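Local atomic coordinates of HTH-type transcriptional regulator LysG (Mycobacterium tuberculosis, PDB entry 3ISP), a protein that probably activates expression of the exporter LysE and represses its own gene, as a DNA-binding homodimeric transcriptional regulator of the LysR family. Residues Arg156-Gly161 against Leu266-Trp271. Numbering follows the deposited sequence.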
loop_
_atom_site.group_PDB
_atom_site.type_symbol
_atom_site.label_atom_id
_atom_site.label_comp_id
_atom_site.label_asym_id
_atom_site.label_seq_id
_atom_site.Cartn_x
_atom_site.Cartn_y
_atom_site.Cartn_z
ATOM N N ARG A 156 10.046 25.696 -5.857
ATOM C CA ARG A 156 11.440 26.108 -5.673
ATOM C C ARG A 156 12.047 25.475 -4.410
ATOM O O ARG A 156 11.355 25.262 -3.409
ATOM C CB ARG A 156 11.550 27.628 -5.551
ATOM C CG ARG A 156 11.532 28.364 -6.852
ATOM C CD ARG A 156 11.965 29.811 -6.667
ATOM N NE ARG A 156 11.331 30.684 -7.652
ATOM C CZ ARG A 156 10.220 31.378 -7.419
ATOM N NH1 ARG A 156 9.624 31.311 -6.227
ATOM N NH2 ARG A 156 9.710 32.140 -8.376
ATOM N N VAL A 157 13.348 25.205 -4.464
ATOM C CA VAL A 157 14.071 24.596 -3.356
ATOM C C VAL A 157 15.055 25.573 -2.723
ATOM O O VAL A 157 15.895 26.146 -3.420
ATOM C CB VAL A 157 14.879 23.398 -3.847
ATOM C CG1 VAL A 157 15.825 22.928 -2.770
ATOM C CG2 VAL A 157 13.957 22.283 -4.306
ATOM N N HIS A 158 14.945 25.748 -1.405
ATOM C CA HIS A 158 15.881 26.564 -0.623
ATOM C C HIS A 158 16.612 25.754 0.453
ATOM O O HIS A 158 15.984 25.137 1.316
ATOM C CB HIS A 158 15.146 27.688 0.091
ATOM C CG HIS A 158 14.453 28.641 -0.826
ATOM N ND1 HIS A 158 13.128 28.506 -1.176
ATOM C CD2 HIS A 158 14.892 29.762 -1.443
ATOM C CE1 HIS A 158 12.783 29.498 -1.973
ATOM N NE2 HIS A 158 13.834 30.277 -2.146
ATOM N N PRO A 159 17.949 25.774 0.430
ATOM C CA PRO A 159 18.658 25.061 1.493
ATOM C C PRO A 159 18.520 25.842 2.770
ATOM O O PRO A 159 18.479 27.071 2.740
ATOM C CB PRO A 159 20.107 25.072 1.017
ATOM C CG PRO A 159 20.026 25.383 -0.456
ATOM C CD PRO A 159 18.867 26.299 -0.589
ATOM N N LEU A 160 18.431 25.135 3.889
ATOM C CA LEU A 160 18.215 25.779 5.173
ATOM C C LEU A 160 19.429 25.603 6.072
ATOM O O LEU A 160 19.621 26.376 7.008
ATOM C CB LEU A 160 16.989 25.178 5.841
ATOM C CG LEU A 160 15.646 25.557 5.228
ATOM C CD1 LEU A 160 14.587 24.627 5.782
ATOM C CD2 LEU A 160 15.302 26.993 5.544
ATOM N N GLY A 161 20.248 24.599 5.750
ATOM C CA GLY A 161 21.340 24.152 6.593
ATOM C C GLY A 161 21.215 22.664 6.889
ATOM O O GLY A 161 20.394 21.973 6.315
ATOM N N LEU A 266 18.584 19.898 5.577
ATOM C CA LEU A 266 17.193 20.285 5.403
ATOM C C LEU A 266 17.042 21.245 4.213
ATOM O O LEU A 266 18.017 21.880 3.783
ATOM C CB LEU A 266 16.671 20.943 6.663
ATOM C CG LEU A 266 16.567 20.026 7.882
ATOM C CD1 LEU A 266 16.125 20.830 9.085
ATOM C CD2 LEU A 266 15.613 18.886 7.618
ATOM N N TYR A 267 15.821 21.332 3.688
ATOM C CA TYR A 267 15.473 22.244 2.608
ATOM C C TYR A 267 14.108 22.879 2.847
ATOM O O TYR A 267 13.219 22.246 3.392
ATOM C CB TYR A 267 15.465 21.485 1.286
ATOM C CG TYR A 267 16.779 20.813 1.010
ATOM C CD1 TYR A 267 17.769 21.460 0.279
ATOM C CD2 TYR A 267 17.045 19.547 1.500
ATOM C CE1 TYR A 267 18.978 20.866 0.036
ATOM C CE2 TYR A 267 18.255 18.936 1.256
ATOM C CZ TYR A 267 19.224 19.604 0.525
ATOM O OH TYR A 267 20.443 19.006 0.291
ATOM N N TRP A 268 13.934 24.129 2.448
ATOM C CA TRP A 268 12.601 24.703 2.412
ATOM C C TRP A 268 12.115 24.724 0.963
ATOM O O TRP A 268 12.613 25.495 0.147
ATOM C CB TRP A 268 12.586 26.099 3.040
ATOM C CG TRP A 268 11.375 26.946 2.705
ATOM C CD1 TRP A 268 11.306 27.931 1.764
ATOM C CD2 TRP A 268 10.071 26.888 3.309
ATOM N NE1 TRP A 268 10.048 28.481 1.737
ATOM C CE2 TRP A 268 9.275 27.862 2.683
ATOM C CE3 TRP A 268 9.505 26.114 4.322
ATOM C CZ2 TRP A 268 7.947 28.076 3.033
ATOM C CZ3 TRP A 268 8.188 26.333 4.668
ATOM C CH2 TRP A 268 7.423 27.296 4.027
ATOM N N GLN A 269 11.169 23.842 0.645
ATOM C CA GLN A 269 10.523 23.817 -0.665
ATOM C C GLN A 269 9.180 24.555 -0.640
ATOM O O GLN A 269 8.345 24.291 0.226
ATOM C CB GLN A 269 10.322 22.378 -1.147
ATOM C CG GLN A 269 11.623 21.674 -1.413
ATOM C CD GLN A 269 11.522 20.549 -2.424
ATOM O OE1 GLN A 269 10.834 20.660 -3.438
ATOM N NE2 GLN A 269 12.247 19.472 -2.171
ATOM N N CYS A 270 8.978 25.471 -1.588
ATOM C CA CYS A 270 7.712 26.197 -1.694
ATOM C C CYS A 270 7.300 26.464 -3.143
ATOM O O CYS A 270 8.116 26.363 -4.063
ATOM C CB CYS A 270 7.775 27.511 -0.920
ATOM S SG CYS A 270 8.950 28.719 -1.564
ATOM N N TRP A 271 6.025 26.807 -3.333
ATOM C CA TRP A 271 5.484 27.106 -4.659
ATOM C C TRP A 271 6.373 28.039 -5.455
ATOM O O TRP A 271 6.607 29.176 -5.050
ATOM C CB TRP A 271 4.102 27.745 -4.563
ATOM C CG TRP A 271 3.018 26.793 -4.190
ATOM C CD1 TRP A 271 3.064 25.432 -4.253
ATOM C CD2 TRP A 271 1.712 27.132 -3.722
ATOM N NE1 TRP A 271 1.869 24.905 -3.831
ATOM C CE2 TRP A 271 1.022 25.929 -3.502
ATOM C CE3 TRP A 271 1.062 28.339 -3.459
ATOM C CZ2 TRP A 271 -0.292 25.895 -3.029
ATOM C CZ3 TRP A 271 -0.244 28.304 -2.983
ATOM C CH2 TRP A 271 -0.903 27.091 -2.772
#
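His158 and Trp268 form the central pair of two antiparallel strands: each backbone N-H reaches the other's carbonyl, with His158 N 2.8 Å from Trp268 O. Arg156 and Cys270 pair the same way, Arg156 N lying 2.7 Å from Cys270 O. The Trp268 carbonyl oxygen also takes a weak bond from His158 ND1 (3.3 Å), in the plane of the imidazole at its edge; His158 N approaches that oxygen from above the carbonyl plane. The imidazole and indole lie side by side, planes 34° apart, with ND1 of His158 3.5 Å from CD1 of Trp268, while Cys270 SG meets the imidazole edge at CE1. Leu160 CD1 lies across Trp268 CB at 3.7 Å. This face packs on helix 276-288, where Thr282 binds Trp268 NE1. On the other face, Val157 CG2 lies against the amide carbon CD of Gln269 (3.5 Å). Val157 CG1, set anti to the backbone N (chi1 169°), reaches the Tyr267 ring instead. The Gln269 amide is buried and held by backbone atoms of Glu148, Asn150 and Val152; Tyr267 OH bonds to Arg149. The 156-161 side is looser: exposed Pro159 meets Tyr267 chiefly through its backbone, Pro159 CA lying 3.9 Å from Tyr267 CD1. The partly exposed Arg156 runs out extended to the carbonyl of Leu273. The residues of 266-271, by contrast, are buried, flanked on the far side by strand 143-146. The arrangement is an antiparallel strand pair within the mixed central sheet of the periplasmic-binding-protein-like regulatory domain of LysR-type regulators.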